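Side-chain contacts in 2-polyprenyl-6-methoxyphenol hydroxylase-like FAD-dependent oxidoreductase (Streptomyces sp. NRRL 11266, PDB 6UI5), which binds flavin-adenine dinucleotide and belongs to the FAD-dependent oxidoreductases that pair a Rossmann-type FAD-binding domain with a thioredoxin-like C-terminal region: residues A48-L51 with E52-Q56; G58-A61 with G62-G66; I160-Q164 with A165-Y169; K310-A313 with E314-W318. All coordinates share one frame; numbering follows the deposited sequence.

Interaction 1 of 4, residues A48-L51 with E52-Q56; sequences AGTL and EMLDQ
The side chain of T50 lies alongside that of L54, one helical turn further on, and both point the same way. Their methyls meet where T50 CG2 comes within 4.1 Å of L54 CD1. With T50 OG1 beside the backbone N (chi1 -61°), CG2 is left anti to it, while L54 sends CG anti to its carbonyl carbon; these two choices bring the methyls together. On other sides of the helix the side chains of the second half fold back over carbonyl oxygens of the first. The methyl of M53, swung round by a bend at chi3 of -93°, rests with CE 3.4 Å from G49 O. E52 passes A48 O with its CG and then runs on extended, so that its carboxylate leaves the helix and is held by salt bridges to two arginines, R89 and R406. That pairing of a buried acid with two cations probably favours its charged form. D55, at the far end, directs its carboxylate to R64, with K409 as a long, weak second partner.

Underneath runs the regular backbone ladder. E52 N bonds to A48 O, M53 N to G49 O at 3.2 Å and L54 N to T50 O at 3.0 Å. The last rung, D55 N to L51 O, measures 2.7 Å. T50 N is bonded to OD1 of N47, which precedes the helix. All of this is the i to i+4 pattern of an alpha helix, here the buried helix 48-55 of the FAD-binding domain, with the side chain of T50 about 7 Å from the bound flavin-adenine dinucleotide.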
ATOM      1  N   ALA A  48     -14.537   1.019  17.822  1.00 51.91           N
ATOM      2  CA  ALA A  48     -15.101  -0.256  18.281  1.00 45.60           C
ATOM      3  C   ALA A  48     -14.162  -1.000  19.229  1.00 47.66           C
ATOM      4  O   ALA A  48     -14.614  -1.614  20.202  1.00 46.79           O
ATOM      5  CB  ALA A  48     -15.451  -1.134  17.094  1.00 41.42           C
ATOM      6  N   GLY A  49     -12.854  -0.948  18.978  1.00 41.11           N
ATOM      7  CA  GLY A  49     -11.926  -1.633  19.867  1.00 37.82           C
ATOM      8  C   GLY A  49     -11.869  -1.008  21.250  1.00 51.04           C
ATOM      9  O   GLY A  49     -11.726  -1.714  22.260  1.00 39.06           O
ATOM     10  N   THR A  50     -11.967   0.335  21.312  1.00 51.48           N
ATOM     11  CA  THR A  50     -11.988   1.027  22.591  1.00 46.58           C
ATOM     12  C   THR A  50     -13.277   0.735  23.331  1.00 44.01           C
ATOM     13  O   THR A  50     -13.274   0.557  24.555  1.00 54.48           O
ATOM     14  CB  THR A  50     -11.832   2.531  22.373  1.00 52.95           C
ATOM     15  OG1 THR A  50     -10.580   2.787  21.733  1.00 57.82           O
ATOM     16  CG2 THR A  50     -11.906   3.265  23.696  1.00 41.44           C
ATOM     17  N   LEU A  51     -14.390   0.674  22.603  1.00 41.94           N
ATOM     18  CA  LEU A  51     -15.649   0.286  23.234  1.00 51.08           C
ATOM     19  C   LEU A  51     -15.562  -1.101  23.881  1.00 54.08           C
ATOM     20  O   LEU A  51     -15.950  -1.254  25.045  1.00 53.79           O
ATOM     21  CB  LEU A  51     -16.786   0.365  22.223  1.00 50.63           C
ATOM     22  CG  LEU A  51     -17.265   1.812  22.047  1.00 56.15           C
ATOM     23  CD1 LEU A  51     -18.086   2.018  20.751  1.00 57.34           C
ATOM     24  CD2 LEU A  51     -18.038   2.233  23.276  1.00 50.06           C
ATOM     25  N   GLU A  52     -15.028  -2.120  23.170  1.00 52.75           N
ATOM     26  CA  GLU A  52     -14.956  -3.468  23.769  1.00 50.33           C
ATOM     27  C   GLU A  52     -14.125  -3.466  25.052  1.00 44.81           C
ATOM     28  O   GLU A  52     -14.526  -4.053  26.060  1.00 42.67           O
ATOM     29  CB  GLU A  52     -14.396  -4.537  22.794  1.00 50.10           C
ATOM     30  CG  GLU A  52     -14.757  -4.430  21.297  1.00 59.50           C
ATOM     31  CD  GLU A  52     -14.092  -5.530  20.387  1.00 71.28           C
ATOM     32  OE1 GLU A  52     -14.822  -6.069  19.521  1.00 76.45           O
ATOM     33  OE2 GLU A  52     -12.875  -5.864  20.533  1.00 58.44           O
ATOM     34  N   MET A  53     -12.962  -2.797  25.035  1.00 42.71           N
ATOM     35  CA  MET A  53     -12.127  -2.743  26.235  1.00 47.91           C
ATOM     36  C   MET A  53     -12.816  -2.032  27.389  1.00 49.45           C
ATOM     37  O   MET A  53     -12.567  -2.370  28.552  1.00 44.85           O
ATOM     38  CB  MET A  53     -10.811  -2.034  25.944  1.00 50.49           C
ATOM     39  CG  MET A  53      -9.896  -2.841  25.083  1.00 52.63           C
ATOM     40  SD  MET A  53      -8.324  -2.024  24.952  1.00 59.11           S
ATOM     41  CE  MET A  53      -8.578  -1.068  23.441  1.00 44.04           C
ATOM     42  N   LEU A  54     -13.650  -1.025  27.100  1.00 48.35           N
ATOM     43  CA  LEU A  54     -14.395  -0.381  28.177  1.00 57.05           C
ATOM     44  C   LEU A  54     -15.582  -1.232  28.604  1.00 62.19           C
ATOM     45  O   LEU A  54     -15.978  -1.191  29.775  1.00 55.33           O
ATOM     46  CB  LEU A  54     -14.875   1.015  27.764  1.00 50.44           C
ATOM     47  CG  LEU A  54     -13.895   2.141  27.425  1.00 49.52           C
ATOM     48  CD1 LEU A  54     -14.623   3.335  26.780  1.00 49.52           C
ATOM     49  CD2 LEU A  54     -13.227   2.626  28.669  1.00 41.29           C
ATOM     50  N   ASP A  55     -16.148  -2.011  27.673  1.00 69.00           N
ATOM     51  CA  ASP A  55     -17.243  -2.917  28.020  1.00 63.43           C
ATOM     52  C   ASP A  55     -16.789  -3.960  29.031  1.00 58.09           C
ATOM     53  O   ASP A  55     -17.536  -4.323  29.942  1.00 65.21           O
ATOM     54  CB  ASP A  55     -17.781  -3.594  26.768  1.00 64.61           C
ATOM     55  CG  ASP A  55     -19.140  -3.098  26.382  1.00 76.11           C
ATOM     56  OD1 ASP A  55     -19.831  -2.516  27.252  1.00 86.48           O
ATOM     57  OD2 ASP A  55     -19.526  -3.308  25.214  1.00 79.97           O
ATOM     58  N   GLN A  56     -15.554  -4.434  28.894  1.00 50.45           N
ATOM     59  CA  GLN A  56     -14.977  -5.385  29.833  1.00 42.38           C
ATOM     60  C   GLN A  56     -14.980  -4.887  31.271  1.00 52.53           C
ATOM     61  O   GLN A  56     -14.718  -5.687  32.182  1.00 52.53           O
ATOM     62  CB  GLN A  56     -13.546  -5.713  29.371  1.00 47.09           C
ATOM     63  CG  GLN A  56     -13.543  -6.684  28.176  1.00 48.72           C
ATOM     64  CD  GLN A  56     -12.178  -6.902  27.599  1.00 51.19           C
ATOM     65  OE1 GLN A  56     -12.073  -7.398  26.474  1.00 47.75           O
ATOM     66  NE2 GLN A  56     -11.104  -6.517  28.351  1.00 42.53           N
TER

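Interaction 2 of 4, residues G58-A61 with G62-G66; sequences GLAA and GLREG
The guanidinium of R64 carries A60 on one face: A60 CB sits 3.5 Å above its plane, displaced toward the rim, and A61 N lies over that same face, 3.9 Å from R64 NH2. The methyl is placed over the CZ and terminal-nitrogen end of the group, with A60 CB 3.8 Å from R64 NH1. A bend in the arginine chain at chi3, -72°, turns the flat group back over the preceding turn. Its two terminal nitrogens then serve acids outside the loop, NH1 pairing with E90 and NH2 with D55, two salt bridges which probably hold the rotation of the plane. K409 comes close to NH1, a like charge that the two carboxylates probably offset.

The backbone turn is closed by one weak bond: R64 N reaches A60 O at 3.2 Å, bent to 127° at the hydrogen. L63 places its CB 3.2 Å from A60 O, and its CD1 lies 3.3 Å from L59 O, so two successive carbonyls are flanked by one leucine. G62 turns the chain with a positive phi, a conformation that favours glycine.

G58 is the C-prime residue of the Schellman motif that ends helix 48-55, and the loop runs from there to strand 69-75. L59 and L63 pack on helix 97-110, touching L104 and R107, and L100 and V103, respectively. A60 and R64 instead face helix 48-55, through D55 and L51, so the turn is wedged between the two helices.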
ATOM      1  N   GLY A  58     -17.599  -2.566  32.400  1.00 53.77           N
ATOM      2  CA  GLY A  58     -18.872  -1.910  32.643  1.00 60.10           C
ATOM      3  C   GLY A  58     -18.886  -0.416  32.398  1.00 64.30           C
ATOM      4  O   GLY A  58     -19.839   0.253  32.805  1.00 61.74           O
ATOM      5  N   LEU A  59     -17.865   0.127  31.743  1.00 59.48           N
ATOM      6  CA  LEU A  59     -17.752   1.560  31.532  1.00 58.29           C
ATOM      7  C   LEU A  59     -18.333   2.033  30.208  1.00 67.79           C
ATOM      8  O   LEU A  59     -18.373   3.240  29.976  1.00 87.67           O
ATOM      9  CB  LEU A  59     -16.285   1.983  31.614  1.00 59.92           C
ATOM     10  CG  LEU A  59     -15.586   1.550  32.899  1.00 63.97           C
ATOM     11  CD1 LEU A  59     -14.082   1.539  32.712  1.00 54.88           C
ATOM     12  CD2 LEU A  59     -15.969   2.487  34.032  1.00 69.28           C
ATOM     13  N   ALA A  60     -18.796   1.140  29.343  1.00 65.97           N
ATOM     14  CA  ALA A  60     -19.230   1.562  28.010  1.00 64.07           C
ATOM     15  C   ALA A  60     -20.708   1.944  27.994  1.00 65.61           C
ATOM     16  O   ALA A  60     -21.058   3.056  27.593  1.00 74.88           O
ATOM     17  CB  ALA A  60     -18.943   0.459  26.967  1.00 47.65           C
ATOM     18  N   ALA A  61     -21.589   1.017  28.380  1.00 64.49           N
ATOM     19  CA  ALA A  61     -22.989   1.362  28.513  1.00 57.67           C
ATOM     20  C   ALA A  61     -23.098   2.604  29.387  1.00 68.32           C
ATOM     21  O   ALA A  61     -22.444   2.712  30.439  1.00 72.15           O
ATOM     22  CB  ALA A  61     -23.794   0.211  29.118  1.00 50.72           C
ATOM     23  N   GLY A  62     -23.889   3.552  28.919  1.00 55.61           N
ATOM     24  CA  GLY A  62     -24.069   4.782  29.665  1.00 66.33           C
ATOM     25  C   GLY A  62     -23.388   5.890  28.907  1.00 65.62           C
ATOM     26  O   GLY A  62     -23.980   6.932  28.628  1.00 75.21           O
ATOM     27  N   LEU A  63     -22.136   5.638  28.532  1.00 60.10           N
ATOM     28  CA  LEU A  63     -21.502   6.457  27.513  1.00 50.05           C
ATOM     29  C   LEU A  63     -22.175   6.286  26.154  1.00 62.81           C
ATOM     30  O   LEU A  63     -22.125   7.201  25.324  1.00 54.24           O
ATOM     31  CB  LEU A  63     -20.030   6.101  27.412  1.00 46.69           C
ATOM     32  CG  LEU A  63     -19.052   6.484  28.524  1.00 56.72           C
ATOM     33  CD1 LEU A  63     -17.709   5.911  28.128  1.00 52.72           C
ATOM     34  CD2 LEU A  63     -18.931   7.995  28.683  1.00 54.66           C
ATOM     35  N   ARG A  64     -22.797   5.126  25.897  1.00 72.57           N
ATOM     36  CA  ARG A  64     -23.345   4.869  24.568  1.00 68.29           C
ATOM     37  C   ARG A  64     -24.708   5.542  24.367  1.00 74.68           C
ATOM     38  O   ARG A  64     -24.965   6.112  23.300  1.00 74.88           O
ATOM     39  CB  ARG A  64     -23.434   3.355  24.316  1.00 63.46           C
ATOM     40  CG  ARG A  64     -22.163   2.736  23.717  1.00 75.26           C
ATOM     41  CD  ARG A  64     -22.373   1.308  23.074  1.00 81.62           C
ATOM     42  NE  ARG A  64     -22.581   0.283  24.092  1.00 75.53           N
ATOM     43  CZ  ARG A  64     -21.698  -0.650  24.420  1.00 63.71           C
ATOM     44  NH1 ARG A  64     -20.547  -0.743  23.772  1.00 63.78           N
ATOM     45  NH2 ARG A  64     -21.985  -1.500  25.398  1.00 75.85           N
ATOM     46  N   GLU A  65     -25.587   5.505  25.372  1.00 75.96           N
ATOM     47  CA  GLU A  65     -26.954   5.977  25.176  1.00 83.08           C
ATOM     48  C   GLU A  65     -26.966   7.445  24.793  1.00 86.85           C
ATOM     49  O   GLU A  65     -26.231   8.257  25.361  1.00 86.42           O
ATOM     50  CB  GLU A  65     -27.797   5.774  26.439  1.00 94.96           C
ATOM     51  CG  GLU A  65     -29.135   6.550  26.462  1.00104.41           C
ATOM     52  CD  GLU A  65     -30.249   5.867  25.672  1.00115.32           C
ATOM     53  OE1 GLU A  65     -29.986   4.827  25.029  1.00127.40           O
ATOM     54  OE2 GLU A  65     -31.393   6.371  25.699  1.00116.61           O
ATOM     55  N   GLY A  66     -27.809   7.775  23.809  1.00 86.11           N
ATOM     56  CA  GLY A  66     -28.017   9.138  23.375  1.00 92.71           C
ATOM     57  C   GLY A  66     -27.003   9.672  22.386  1.00 96.81           C
ATOM     58  O   GLY A  66     -27.248  10.727  21.778  1.00 89.99           O
TER

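Interaction 3 of 4, residues I160-Q164 with A165-Y169; sequences IVRKQ and AGIDY
A cation-pi interaction joins R162 to Y169: R162 CZ stands 3.5 Å from the centroid of the Y169 ring and 18° off its normal, thus over the face. The guanidinium does not lie flat on the ring, since the two planes are inclined by 44° and the side chains cross at about a right angle. R162 runs out with CG anti to its backbone N and bends at chi3, 65°, which carries its end away from the helix to the tyrosine. The closest atom pairs of this cation-pi contact are too short to be trusted in detail.

Apolar contact comes from I167, whose side chain crosses the aliphatic part of R162 at about a right angle. I167 CD1 lies 4.0 Å from R162 CB.

Backbone hydrogen bonds end helix 160-164. A165 N bonds to V161 O at 3.1 Å, and G166 N to K163 O at 2.8 Å, the latter donor lying well above the carbonyl plane. I167 N reaches R162 O in a weak but nearly straight bond of 3.4 Å. G166, with its positive phi, thereby closes a Schellman motif.

Polar side-chain bonds lead outside the turn: R162 NH2 makes a weak hydrogen bond to R157 O, and Q164 OE1 accepts one from F124 N. At the start of the helix, I160 touches the bound flavin-adenine dinucleotide.

The charge of R162 is thus met, within this contact, by the pi electrons of a tyrosine rather than by a carboxylate, an attraction that probably helps hold the chain beyond the helix against its last turn.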
ATOM      1  N   ILE A 160       8.206  13.282  31.125  1.00 80.02           N
ATOM      2  CA  ILE A 160       9.407  13.311  31.952  1.00 78.29           C
ATOM      3  C   ILE A 160       9.876  11.888  32.242  1.00 78.35           C
ATOM      4  O   ILE A 160      11.080  11.601  32.235  1.00 78.88           O
ATOM      5  CB  ILE A 160       9.157  14.102  33.253  1.00 87.08           C
ATOM      6  CG1 ILE A 160       9.071  15.618  32.988  1.00 98.23           C
ATOM      7  CG2 ILE A 160      10.248  13.801  34.277  1.00 86.19           C
ATOM      8  CD1 ILE A 160       7.660  16.148  32.694  1.00101.78           C
ATOM      9  N   VAL A 161       8.938  10.971  32.504  1.00 73.11           N
ATOM     10  CA  VAL A 161       9.330   9.605  32.857  1.00 73.27           C
ATOM     11  C   VAL A 161      10.136   8.978  31.733  1.00 72.83           C
ATOM     12  O   VAL A 161      11.193   8.375  31.955  1.00 75.44           O
ATOM     13  CB  VAL A 161       8.107   8.737  33.207  1.00 70.00           C
ATOM     14  CG1 VAL A 161       8.581   7.322  33.535  1.00 73.04           C
ATOM     15  CG2 VAL A 161       7.328   9.301  34.399  1.00 59.46           C
ATOM     16  N   ARG A 162       9.655   9.105  30.507  1.00 66.05           N
ATOM     17  CA  ARG A 162      10.405   8.531  29.407  1.00 69.40           C
ATOM     18  C   ARG A 162      11.811   9.124  29.318  1.00 75.99           C
ATOM     19  O   ARG A 162      12.815   8.403  29.244  1.00 77.77           O
ATOM     20  CB  ARG A 162       9.652   8.780  28.123  1.00 69.78           C
ATOM     21  CG  ARG A 162      10.526   8.505  26.996  1.00 71.38           C
ATOM     22  CD  ARG A 162       9.829   8.876  25.831  1.00 72.60           C
ATOM     23  NE  ARG A 162       9.637  10.294  25.885  1.00 91.02           N
ATOM     24  CZ  ARG A 162       8.731  10.826  25.098  1.00 91.57           C
ATOM     25  NH1 ARG A 162       7.963   9.982  24.397  1.00101.76           N
ATOM     26  NH2 ARG A 162       8.489  12.129  25.040  1.00 90.41           N
ATOM     27  N   LYS A 163      11.890  10.450  29.285  1.00 81.38           N
ATOM     28  CA  LYS A 163      13.172  11.099  29.044  1.00 78.17           C
ATOM     29  C   LYS A 163      14.185  10.758  30.133  1.00 70.46           C
ATOM     30  O   LYS A 163      15.317  10.356  29.836  1.00 75.20           O
ATOM     31  CB  LYS A 163      12.962  12.606  28.917  1.00 71.40           C
ATOM     32  CG  LYS A 163      12.057  13.020  27.748  1.00 72.65           C
ATOM     33  CD  LYS A 163      11.688  14.504  27.856  1.00 81.52           C
ATOM     34  CE  LYS A 163      10.643  14.925  26.823  1.00 81.65           C
ATOM     35  NZ  LYS A 163      11.091  14.683  25.428  1.00 77.47           N
ATOM     36  N   GLN A 164      13.782  10.859  31.393  1.00 60.29           N
ATOM     37  CA  GLN A 164      14.713  10.572  32.480  1.00 76.20           C
ATOM     38  C   GLN A 164      15.147   9.104  32.511  1.00 80.41           C
ATOM     39  O   GLN A 164      16.290   8.815  32.893  1.00 86.13           O
ATOM     40  CB  GLN A 164      14.083  10.976  33.808  1.00 78.88           C
ATOM     41  CG  GLN A 164      15.082  11.275  34.895  1.00 88.61           C
ATOM     42  CD  GLN A 164      14.410  11.871  36.109  1.00 93.58           C
ATOM     43  OE1 GLN A 164      14.160  11.180  37.102  1.00 97.89           O
ATOM     44  NE2 GLN A 164      14.086  13.157  36.028  1.00 87.76           N
ATOM     45  N   ALA A 165      14.261   8.167  32.129  1.00 65.12           N
ATOM     46  CA  ALA A 165      14.654   6.771  31.952  1.00 58.66           C
ATOM     47  C   ALA A 165      15.530   6.573  30.724  1.00 65.51           C
ATOM     48  O   ALA A 165      16.005   5.454  30.491  1.00 63.83           O
ATOM     49  CB  ALA A 165      13.416   5.864  31.838  1.00 50.13           C
ATOM     50  N   GLY A 166      15.730   7.612  29.922  1.00 63.69           N
ATOM     51  CA  GLY A 166      16.621   7.503  28.779  1.00 70.23           C
ATOM     52  C   GLY A 166      16.210   6.536  27.687  1.00 73.18           C
ATOM     53  O   GLY A 166      17.074   5.854  27.115  1.00 76.30           O
ATOM     54  N   ILE A 167      14.917   6.457  27.366  1.00 72.16           N
ATOM     55  CA  ILE A 167      14.465   5.649  26.236  1.00 76.46           C
ATOM     56  C   ILE A 167      14.275   6.551  25.021  1.00 70.82           C
ATOM     57  O   ILE A 167      13.621   7.595  25.095  1.00 78.66           O
ATOM     58  CB  ILE A 167      13.181   4.851  26.557  1.00 76.98           C
ATOM     59  CG1 ILE A 167      11.986   5.737  26.649  1.00 78.94           C
ATOM     60  CG2 ILE A 167      13.245   4.129  27.900  1.00 71.08           C
ATOM     61  CD1 ILE A 167      10.831   5.053  27.170  1.00 86.71           C
ATOM     62  N   ASP A 168      14.865   6.153  23.908  1.00 76.14           N
ATOM     63  CA  ASP A 168      14.836   6.977  22.710  1.00 82.92           C
ATOM     64  C   ASP A 168      13.441   6.948  22.083  1.00 76.19           C
ATOM     65  O   ASP A 168      12.751   5.923  22.110  1.00 81.31           O
ATOM     66  CB  ASP A 168      15.916   6.486  21.739  1.00 95.34           C
ATOM     67  CG  ASP A 168      17.337   6.586  22.329  1.00112.87           C
ATOM     68  OD1 ASP A 168      17.736   5.686  23.104  1.00118.85           O
ATOM     69  OD2 ASP A 168      18.061   7.555  22.005  1.00122.21           O
ATOM     70  N   TYR A 169      13.018   8.096  21.530  1.00 67.00           N
ATOM     71  CA  TYR A 169      11.663   8.330  21.003  1.00 63.30           C
ATOM     72  C   TYR A 169      11.750   8.405  19.481  1.00 69.55           C
ATOM     73  O   TYR A 169      12.060   9.458  18.912  1.00 72.78           O
ATOM     74  CB  TYR A 169      11.091   9.616  21.594  1.00 59.40           C
ATOM     75  CG  TYR A 169       9.574   9.792  21.629  1.00 58.49           C
ATOM     76  CD1 TYR A 169       8.692   8.687  21.638  1.00 65.24           C
ATOM     77  CD2 TYR A 169       9.034  11.073  21.736  1.00 48.20           C
ATOM     78  CE1 TYR A 169       7.294   8.880  21.724  1.00 72.16           C
ATOM     79  CE2 TYR A 169       7.662  11.297  21.829  1.00 48.56           C
ATOM     80  CZ  TYR A 169       6.804  10.224  21.818  1.00 70.53           C
ATOM     81  OH  TYR A 169       5.492  10.552  21.921  1.00 68.23           O
TER

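Interaction 4 of 4, residues K310-A313 with E314-W318; sequences KIAA and EVHGW. Unlike the reference sequence in segment 314-318: E314 (reference Asp).
E314 begins the last turn of helix 295-316, which closes in a Schellman motif at G317; it differs here from the reference aspartate. Its N bonds to K310 O at 3.0 Å, while its CB lies beside I311 O. V315 follows with a nearly straight bond from its N to I311 O, 2.8 Å at 174°, and sets its CG2 4.0 Å from I311 CG2. On that side I311 also packs against Y150 and V152 of strand 150-153, joining the helix to the parallel sheet of the FAD-binding domain. H316 N bonds to A312 O, and the imidazole approaches the same oxygen obliquely, H316 CD2 3.1 Å from A312 O; its NE2 is taken by R24 O. G317, at phi 86°, turns the chain out of the helix; its N bonds to E314 O and, weakly, to A313 O. W318 N completes the motif with a weak bond to A313 O. W318 CG takes the position between backbone N and carbonyl carbon (chi1 62°), folding the indole back over the helix, where R450 adds a cation-pi contact. The methyl of A313 sits in a CH-pi contact over the tryptophan face, CB 3.4 Å from the centroid of the six-membered ring of W318.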
ATOM      1  N   LYS A 310      -0.923  -7.634  34.276  1.00 41.71           N
ATOM      2  CA  LYS A 310       0.447  -8.133  34.349  1.00 46.41           C
ATOM      3  C   LYS A 310       1.169  -7.592  35.577  1.00 63.56           C
ATOM      4  O   LYS A 310       1.727  -8.369  36.364  1.00 65.48           O
ATOM      5  CB  LYS A 310       1.194  -7.804  33.073  1.00 46.95           C
ATOM      6  CG  LYS A 310       0.377  -8.204  31.880  1.00 48.03           C
ATOM      7  CD  LYS A 310       1.218  -8.390  30.669  1.00 39.77           C
ATOM      8  CE  LYS A 310       0.307  -8.515  29.499  1.00 45.23           C
ATOM      9  NZ  LYS A 310       1.057  -8.406  28.231  1.00 47.68           N
ATOM     10  N   ILE A 311       1.151  -6.264  35.783  1.00 55.54           N
ATOM     11  CA  ILE A 311       1.707  -5.721  37.019  1.00 45.98           C
ATOM     12  C   ILE A 311       0.997  -6.323  38.222  1.00 52.01           C
ATOM     13  O   ILE A 311       1.635  -6.726  39.207  1.00 56.41           O
ATOM     14  CB  ILE A 311       1.620  -4.179  37.057  1.00 44.12           C
ATOM     15  CG1 ILE A 311       2.799  -3.528  36.367  1.00 40.53           C
ATOM     16  CG2 ILE A 311       1.652  -3.720  38.505  1.00 41.84           C
ATOM     17  CD1 ILE A 311       2.708  -2.044  36.366  1.00 51.43           C
ATOM     18  N   ALA A 312      -0.341  -6.392  38.173  1.00 48.61           N
ATOM     19  CA  ALA A 312      -1.056  -6.936  39.330  1.00 51.90           C
ATOM     20  C   ALA A 312      -0.625  -8.370  39.612  1.00 63.27           C
ATOM     21  O   ALA A 312      -0.397  -8.744  40.772  1.00 60.13           O
ATOM     22  CB  ALA A 312      -2.567  -6.867  39.123  1.00 46.38           C
ATOM     23  N   ALA A 313      -0.471  -9.173  38.555  1.00 59.12           N
ATOM     24  CA  ALA A 313       0.017 -10.537  38.724  1.00 66.06           C
ATOM     25  C   ALA A 313       1.390 -10.557  39.380  1.00 67.68           C
ATOM     26  O   ALA A 313       1.646 -11.375  40.272  1.00 72.82           O
ATOM     27  CB  ALA A 313       0.068 -11.257  37.373  1.00 64.72           C
ATOM     28  N   GLU A 314       2.293  -9.682  38.946  1.00 66.87           N
ATOM     29  CA  GLU A 314       3.613  -9.657  39.563  1.00 75.63           C
ATOM     30  C   GLU A 314       3.521  -9.276  41.030  1.00 75.29           C
ATOM     31  O   GLU A 314       4.156  -9.904  41.884  1.00 66.44           O
ATOM     32  CB  GLU A 314       4.535  -8.698  38.828  1.00 84.79           C
ATOM     33  CG  GLU A 314       5.879  -8.583  39.503  1.00 95.43           C
ATOM     34  CD  GLU A 314       6.777  -9.761  39.221  1.00100.38           C
ATOM     35  OE1 GLU A 314       7.655 -10.045  40.073  1.00100.11           O
ATOM     36  OE2 GLU A 314       6.600 -10.394  38.150  1.00101.23           O
ATOM     37  N   VAL A 315       2.722  -8.258  41.344  1.00 81.14           N
ATOM     38  CA  VAL A 315       2.493  -7.916  42.744  1.00 82.31           C
ATOM     39  C   VAL A 315       2.003  -9.145  43.502  1.00 76.16           C
ATOM     40  O   VAL A 315       2.536  -9.515  44.561  1.00 68.35           O
ATOM     41  CB  VAL A 315       1.500  -6.745  42.855  1.00 71.07           C
ATOM     42  CG1 VAL A 315       1.234  -6.432  44.294  1.00 56.32           C
ATOM     43  CG2 VAL A 315       2.025  -5.517  42.102  1.00 68.37           C
ATOM     44  N   HIS A 316       0.998  -9.819  42.950  1.00 71.82           N
ATOM     45  CA  HIS A 316       0.451 -10.939  43.700  1.00 76.88           C
ATOM     46  C   HIS A 316       1.368 -12.154  43.681  1.00 75.92           C
ATOM     47  O   HIS A 316       1.090 -13.123  44.387  1.00 83.11           O
ATOM     48  CB  HIS A 316      -0.946 -11.284  43.179  1.00 78.09           C
ATOM     49  CG  HIS A 316      -1.937 -10.169  43.343  1.00 79.72           C
ATOM     50  ND1 HIS A 316      -2.085  -9.471  44.523  1.00 76.17           N
ATOM     51  CD2 HIS A 316      -2.813  -9.618  42.470  1.00 85.71           C
ATOM     52  CE1 HIS A 316      -3.016  -8.545  44.374  1.00 77.85           C
ATOM     53  NE2 HIS A 316      -3.473  -8.610  43.137  1.00 79.53           N
ATOM     54  N   GLY A 317       2.463 -12.122  42.924  1.00 70.99           N
ATOM     55  CA  GLY A 317       3.467 -13.158  43.007  1.00 72.38           C
ATOM     56  C   GLY A 317       3.228 -14.376  42.139  1.00 81.43           C
ATOM     57  O   GLY A 317       4.029 -15.322  42.185  1.00 78.32           O
ATOM     58  N   TRP A 318       2.168 -14.392  41.341  1.00 84.19           N
ATOM     59  CA  TRP A 318       1.906 -15.541  40.499  1.00 77.59           C
ATOM     60  C   TRP A 318       2.242 -15.305  39.039  1.00 76.15           C
ATOM     61  O   TRP A 318       2.133 -16.239  38.240  1.00 76.82           O
ATOM     62  CB  TRP A 318       0.445 -15.984  40.637  1.00 70.42           C
ATOM     63  CG  TRP A 318      -0.635 -15.023  40.236  1.00 65.11           C
ATOM     64  CD1 TRP A 318      -1.473 -14.334  41.077  1.00 72.94           C
ATOM     65  CD2 TRP A 318      -1.054 -14.698  38.902  1.00 57.12           C
ATOM     66  NE1 TRP A 318      -2.365 -13.580  40.347  1.00 66.92           N
ATOM     67  CE2 TRP A 318      -2.129 -13.787  39.010  1.00 59.44           C
ATOM     68  CE3 TRP A 318      -0.609 -15.062  37.633  1.00 58.01           C
ATOM     69  CZ2 TRP A 318      -2.777 -13.262  37.894  1.00 50.34           C
ATOM     70  CZ3 TRP A 318      -1.243 -14.514  36.518  1.00 54.10           C
ATOM     71  CH2 TRP A 318      -2.317 -13.630  36.660  1.00 48.05           C
TER

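All four contacts belong to the FAD-binding domain and follow one another along the chain. Interactions 1 and 2 are direct neighbours, their centres 10 Å apart, because the loop of 58-66 leaves helix 48-55 and folds back onto it. Interactions 3 and 4 lie further off, 29 and 23 Å from interaction 1 between centres, and 25 Å from each other. Interactions 2 and 3 are on opposite sides of the chain's centre. Three helices, 48-55, 160-164 and 295-316, end in Schellman turns at G58, G166 and G317. Interactions 1 and 3 approach the bound flavin-adenine dinucleotide from separate helices, while interactions 3 and 4 rest against strands of the same parallel sheet.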